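Local coordinates for acetone carboxylase alpha subunit (Xanthobacter autotrophicus Py2, PDB 5M45), which belongs to the hydantoinase B/oxoprolinase family and binds a manganese ion, forming part of a multi-chain enzyme, at residues A[133-142]-A[153-161]. Numbering follows the deposited sequence.
Sequences VHDKDIFCNN and DIHTIVPIF. With MN (manganese (II) ion), chain M.
A β-hairpin pairs Phe-139 with Ile-157 and Asn-141 with His-155 in antiparallel hydrogen-bonded pairs. The shortest of the four bonds runs from His-155 N to Asn-141 O at 2.8 Å. Between them, the non-hydrogen-bonded pair Cys-140 and Thr-156 brings the CA atoms closest, 4.6 Å apart. Cys-140 SG meets Ile-154 CG2 at 3.6 Å, apolar groups suiting a buried face where helix 227-255 covers Ile-154 and Val-158 while Cys-140 packs on Val-206 of the next strand, 204-208. On the other face, under helix 111-124, the Asn-141 amide and His-155 ring lie side by side with planes 41° apart. Asn-141 CG stands anti to N (chi1 176°), bringing ND2 within 3.2 Å of His-155 ND1, while OD1 accepts from Cys-203 N. Both strands lie inside a seven-stranded antiparallel sheet. The strand 153-162 begins at the manganese, which Asp-153 OD1 binds at 2.0 Å, an anionic ligand beside His-150 and His-175, the other two protein residues of the site. At the far end a type II turn, His-134 to Asp-137, packs on Phe-161: Asp-135 CB sits over one ring face, 4.1 Å from its centroid. Rigid Pro-159, lacking an N-H, lays CB against Val-133 CG1 at 3.9 Å, and a water links its O to Lys-136 N.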
ATOM      1  N   VAL A 133     -10.937  14.808  17.406  1.00 14.52           N
ATOM      2  CA  VAL A 133     -11.259  13.583  18.155  1.00 14.55           C
ATOM      3  C   VAL A 133     -12.625  13.792  18.777  1.00 15.05           C
ATOM      4  O   VAL A 133     -12.768  14.566  19.747  1.00 15.34           O
ATOM      5  CB  VAL A 133     -10.203  13.275  19.255  1.00 14.30           C
ATOM      6  CG1 VAL A 133     -10.592  12.043  20.085  1.00 14.04           C
ATOM      7  CG2 VAL A 133      -8.821  13.101  18.632  1.00 14.19           C
ATOM      8  N   HIS A 134     -13.637  13.149  18.181  1.00 15.48           N
ATOM      9  CA  HIS A 134     -15.039  13.379  18.519  1.00 16.31           C
ATOM     10  C   HIS A 134     -15.714  12.122  19.056  1.00 16.50           C
ATOM     11  O   HIS A 134     -15.364  10.989  18.688  1.00 16.09           O
ATOM     12  CB  HIS A 134     -15.824  13.906  17.327  1.00 16.77           C
ATOM     13  CG  HIS A 134     -15.212  15.095  16.658  1.00 17.12           C
ATOM     14  ND1 HIS A 134     -15.012  15.156  15.294  1.00 17.14           N
ATOM     15  CD2 HIS A 134     -14.778  16.278  17.157  1.00 17.65           C
ATOM     16  CE1 HIS A 134     -14.481  16.331  14.976  1.00 17.42           C
ATOM     17  NE2 HIS A 134     -14.343  17.038  16.085  1.00 17.66           N
ATOM     18  N   ASP A 135     -16.700  12.336  19.909  1.00 17.05           N
ATOM     19  CA  ASP A 135     -17.526  11.244  20.442  1.00 17.48           C
ATOM     20  C   ASP A 135     -18.121  10.461  19.245  1.00 16.91           C
ATOM     21  O   ASP A 135     -18.584  11.062  18.275  1.00 15.97           O
ATOM     22  CB  ASP A 135     -18.626  11.825  21.350  1.00 18.81           C
ATOM     23  CG  ASP A 135     -19.427  10.767  22.078  1.00 19.91           C
ATOM     24  OD1 ASP A 135     -18.948   9.656  22.297  1.00 20.96           O
ATOM     25  OD2 ASP A 135     -20.580  11.061  22.448  1.00 22.01           O
ATOM     26  N   LYS A 136     -18.011   9.128  19.332  1.00 16.64           N
ATOM     27  CA  LYS A 136     -18.466   8.149  18.310  1.00 17.05           C
ATOM     28  C   LYS A 136     -17.559   8.007  17.063  1.00 16.23           C
ATOM     29  O   LYS A 136     -17.925   7.333  16.094  1.00 16.08           O
ATOM     30  CB  LYS A 136     -19.922   8.391  17.920  1.00 18.33           C
ATOM     31  CG  LYS A 136     -20.892   8.407  19.091  1.00 19.95           C
ATOM     32  CD  LYS A 136     -22.304   8.389  18.508  1.00 21.87           C
ATOM     33  CE  LYS A 136     -23.339   8.637  19.577  1.00 23.91           C
ATOM     34  NZ  LYS A 136     -23.274   7.554  20.603  1.00 25.33           N
ATOM     35  N   ASP A 137     -16.390   8.675  17.068  1.00 15.58           N
ATOM     36  CA  ASP A 137     -15.394   8.432  16.023  1.00 14.86           C
ATOM     37  C   ASP A 137     -14.830   7.003  16.136  1.00 14.15           C
ATOM     38  O   ASP A 137     -14.861   6.403  17.207  1.00 13.76           O
ATOM     39  CB  ASP A 137     -14.259   9.464  16.102  1.00 14.85           C
ATOM     40  CG  ASP A 137     -14.625  10.806  15.486  1.00 14.92           C
ATOM     41  OD1 ASP A 137     -15.710  10.960  14.859  1.00 14.72           O
ATOM     42  OD2 ASP A 137     -13.795  11.724  15.596  1.00 14.98           O
ATOM     43  N   ILE A 138     -14.345   6.488  15.011  1.00 13.76           N
ATOM     44  CA  ILE A 138     -13.592   5.221  14.958  1.00 13.45           C
ATOM     45  C   ILE A 138     -12.247   5.446  14.248  1.00 13.11           C
ATOM     46  O   ILE A 138     -12.218   5.925  13.103  1.00 13.54           O
ATOM     47  CB  ILE A 138     -14.381   4.132  14.178  1.00 13.55           C
ATOM     48  CG1 ILE A 138     -15.747   3.899  14.824  1.00 13.68           C
ATOM     49  CG2 ILE A 138     -13.612   2.803  14.179  1.00 13.50           C
ATOM     50  CD1 ILE A 138     -16.676   2.973  13.981  1.00 13.92           C
ATOM     51  N   PHE A 139     -11.147   5.098  14.934  1.00 12.67           N
ATOM     52  CA  PHE A 139      -9.797   5.151  14.380  1.00 12.41           C
ATOM     53  C   PHE A 139      -9.276   3.738  14.080  1.00 12.45           C
ATOM     54  O   PHE A 139      -9.598   2.789  14.788  1.00 12.34           O
ATOM     55  CB  PHE A 139      -8.823   5.941  15.321  1.00 12.16           C
ATOM     56  CG  PHE A 139      -9.165   7.401  15.465  1.00 12.10           C
ATOM     57  CD1 PHE A 139      -8.659   8.349  14.575  1.00 12.08           C
ATOM     58  CD2 PHE A 139      -9.996   7.845  16.494  1.00 12.08           C
ATOM     59  CE1 PHE A 139      -8.981   9.702  14.701  1.00 12.23           C
ATOM     60  CE2 PHE A 139     -10.338   9.194  16.623  1.00 12.22           C
ATOM     61  CZ  PHE A 139      -9.835  10.131  15.732  1.00 12.29           C
ATOM     62  N   CYS A 140      -8.492   3.593  13.017  1.00 12.48           N
ATOM     63  CA  CYS A 140      -7.807   2.354  12.720  1.00 12.56           C
ATOM     64  C   CYS A 140      -6.320   2.632  12.529  1.00 12.18           C
ATOM     65  O   CYS A 140      -5.946   3.666  11.997  1.00 12.09           O
ATOM     66  CB  CYS A 140      -8.436   1.686  11.483  1.00 13.04           C
ATOM     67  SG  CYS A 140      -7.758   0.062  11.035  1.00 13.66           S
ATOM     68  N   ASN A 141      -5.480   1.695  12.954  1.00 11.93           N
ATOM     69  CA  ASN A 141      -4.017   1.876  12.885  1.00 11.70           C
ATOM     70  C   ASN A 141      -3.273   0.554  12.863  1.00 11.37           C
ATOM     71  O   ASN A 141      -3.704  -0.414  13.514  1.00 11.13           O
ATOM     72  CB  ASN A 141      -3.565   2.691  14.122  1.00 11.74           C
ATOM     73  CG  ASN A 141      -2.067   2.854  14.204  1.00 11.88           C
ATOM     74  OD1 ASN A 141      -1.472   3.641  13.459  1.00 11.89           O
ATOM     75  ND2 ASN A 141      -1.439   2.085  15.074  1.00 12.00           N
ATOM     76  N   ASN A 142      -2.175   0.497  12.099  1.00 11.41           N
ATOM     77  CA  ASN A 142      -1.216  -0.617  12.198  1.00 11.19           C
ATOM     78  C   ASN A 142       0.245  -0.235  11.944  1.00 11.45           C
ATOM     79  O   ASN A 142       1.085  -1.131  11.733  1.00 11.54           O
ATOM     80  CB  ASN A 142      -1.635  -1.779  11.282  1.00 11.18           C
ATOM     81  CG  ASN A 142      -1.389  -1.478   9.813  1.00 11.17           C
ATOM     82  OD1 ASN A 142      -1.081  -0.338   9.473  1.00 11.26           O
ATOM     83  ND2 ASN A 142      -1.489  -2.495   8.944  1.00 10.99           N
ATOM     84  N   ASP A 153      -1.139  -7.001  12.597  1.00 11.77           N
ATOM     85  CA  ASP A 153      -1.844  -6.704  13.823  1.00 11.67           C
ATOM     86  C   ASP A 153      -2.588  -5.364  13.676  1.00 11.60           C
ATOM     87  O   ASP A 153      -1.976  -4.287  13.792  1.00 12.13           O
ATOM     88  CB  ASP A 153      -0.912  -6.714  15.015  1.00 11.64           C
ATOM     89  CG  ASP A 153      -0.389  -8.097  15.329  1.00 11.67           C
ATOM     90  OD1 ASP A 153      -1.035  -9.100  14.919  1.00 11.67           O
ATOM     91  OD2 ASP A 153       0.680  -8.228  15.983  1.00 11.72           O
ATOM     92  N   ILE A 154      -3.882  -5.441  13.416  1.00 11.22           N
ATOM     93  CA  ILE A 154      -4.675  -4.255  13.159  1.00 11.17           C
ATOM     94  C   ILE A 154      -5.356  -3.760  14.445  1.00 11.18           C
ATOM     95  O   ILE A 154      -6.023  -4.559  15.154  1.00 10.87           O
ATOM     96  CB  ILE A 154      -5.784  -4.529  12.104  1.00 11.19           C
ATOM     97  CG1 ILE A 154      -5.211  -5.199  10.828  1.00 11.12           C
ATOM     98  CG2 ILE A 154      -6.540  -3.249  11.790  1.00 11.25           C
ATOM     99  CD1 ILE A 154      -4.249  -4.339  10.046  1.00 10.96           C
ATOM    100  N   HIS A 155      -5.193  -2.467  14.727  1.00 11.20           N
ATOM    101  CA  HIS A 155      -5.844  -1.797  15.866  1.00 11.39           C
ATOM    102  C   HIS A 155      -7.112  -1.011  15.442  1.00 11.28           C
ATOM    103  O   HIS A 155      -7.079  -0.308  14.427  1.00 11.21           O
ATOM    104  CB  HIS A 155      -4.933  -0.765  16.566  1.00 11.65           C
ATOM    105  CG  HIS A 155      -3.524  -1.206  16.778  1.00 11.91           C
ATOM    106  ND1 HIS A 155      -2.482  -0.304  16.871  1.00 12.26           N
ATOM    107  CD2 HIS A 155      -2.980  -2.433  16.960  1.00 12.08           C
ATOM    108  CE1 HIS A 155      -1.348  -0.965  17.087  1.00 12.25           C
ATOM    109  NE2 HIS A 155      -1.629  -2.261  17.135  1.00 12.09           N
ATOM    110  N   THR A 156      -8.175  -1.113  16.260  1.00 11.16           N
ATOM    111  CA  THR A 156      -9.332  -0.214  16.230  1.00 11.14           C
ATOM    112  C   THR A 156      -9.333   0.507  17.589  1.00 11.34           C
ATOM    113  O   THR A 156      -9.250  -0.132  18.640  1.00 11.27           O
ATOM    114  CB  THR A 156     -10.657  -0.966  16.015  1.00 11.17           C
ATOM    115  OG1 THR A 156     -10.665  -1.617  14.741  1.00 10.96           O
ATOM    116  CG2 THR A 156     -11.869   0.003  16.086  1.00 11.25           C
ATOM    117  N   ILE A 157      -9.339   1.841  17.550  1.00 11.45           N
ATOM    118  CA  ILE A 157      -9.246   2.711  18.743  1.00 11.70           C
ATOM    119  C   ILE A 157     -10.459   3.706  18.772  1.00 11.75           C
ATOM    120  O   ILE A 157     -10.727   4.403  17.794  1.00 11.78           O
ATOM    121  CB  ILE A 157      -7.895   3.465  18.745  1.00 11.72           C
ATOM    122  CG1 ILE A 157      -6.697   2.500  18.860  1.00 11.67           C
ATOM    123  CG2 ILE A 157      -7.837   4.454  19.904  1.00 11.89           C
ATOM    124  CD1 ILE A 157      -5.387   3.136  18.381  1.00 11.62           C
ATOM    125  N   VAL A 158     -11.197   3.727  19.891  1.00 11.88           N
ATOM    126  CA  VAL A 158     -12.411   4.547  20.061  1.00 11.96           C
ATOM    127  C   VAL A 158     -12.233   5.416  21.339  1.00 12.30           C
ATOM    128  O   VAL A 158     -11.949   4.874  22.416  1.00 11.86           O
ATOM    129  CB  VAL A 158     -13.655   3.651  20.212  1.00 11.89           C
ATOM    130  CG1 VAL A 158     -14.876   4.479  20.531  1.00 12.05           C
ATOM    131  CG2 VAL A 158     -13.853   2.823  18.944  1.00 11.96           C
ATOM    132  N   PRO A 159     -12.434   6.747  21.230  1.00 12.80           N
ATOM    133  CA  PRO A 159     -12.406   7.588  22.434  1.00 13.28           C
ATOM    134  C   PRO A 159     -13.668   7.404  23.267  1.00 13.82           C
ATOM    135  O   PRO A 159     -14.737   7.047  22.726  1.00 14.10           O
ATOM    136  CB  PRO A 159     -12.317   9.017  21.876  1.00 13.38           C
ATOM    137  CG  PRO A 159     -13.061   8.929  20.574  1.00 13.28           C
ATOM    138  CD  PRO A 159     -12.730   7.544  20.024  1.00 12.98           C
ATOM    139  N   ILE A 160     -13.525   7.603  24.572  1.00 14.17           N
ATOM    140  CA  ILE A 160     -14.641   7.520  25.530  1.00 14.88           C
ATOM    141  C   ILE A 160     -14.914   8.891  26.145  1.00 15.40           C
ATOM    142  O   ILE A 160     -14.006   9.515  26.698  1.00 15.29           O
ATOM    143  CB  ILE A 160     -14.331   6.483  26.648  1.00 14.85           C
ATOM    144  CG1 ILE A 160     -13.995   5.124  26.012  1.00 14.76           C
ATOM    145  CG2 ILE A 160     -15.500   6.396  27.618  1.00 15.03           C
ATOM    146  CD1 ILE A 160     -13.481   4.050  26.970  1.00 15.04           C
ATOM    147  N   PHE A 161     -16.167   9.343  26.054  1.00 16.25           N
ATOM    148  CA  PHE A 161     -16.625  10.665  26.512  1.00 17.03           C
ATOM    149  C   PHE A 161     -17.631  10.549  27.675  1.00 17.87           C
ATOM    150  O   PHE A 161     -18.351   9.573  27.791  1.00 18.08           O
ATOM    151  CB  PHE A 161     -17.252  11.455  25.332  1.00 17.01           C
ATOM    152  CG  PHE A 161     -16.227  12.100  24.407  1.00 16.73           C
ATOM    153  CD1 PHE A 161     -15.547  11.352  23.470  1.00 16.34           C
ATOM    154  CD2 PHE A 161     -15.990  13.471  24.470  1.00 16.71           C
ATOM    155  CE1 PHE A 161     -14.624  11.952  22.596  1.00 16.33           C
ATOM    156  CE2 PHE A 161     -15.054  14.064  23.635  1.00 16.73           C
ATOM    157  CZ  PHE A 161     -14.382  13.316  22.681  1.00 16.38           C
TER
HETATM  158 MN    MN M 801       0.399 -10.544  14.675  1.00 11.33          MN
HETATM  159  O   HOH W   1     -17.192   7.276  21.484  1.00 12.65           O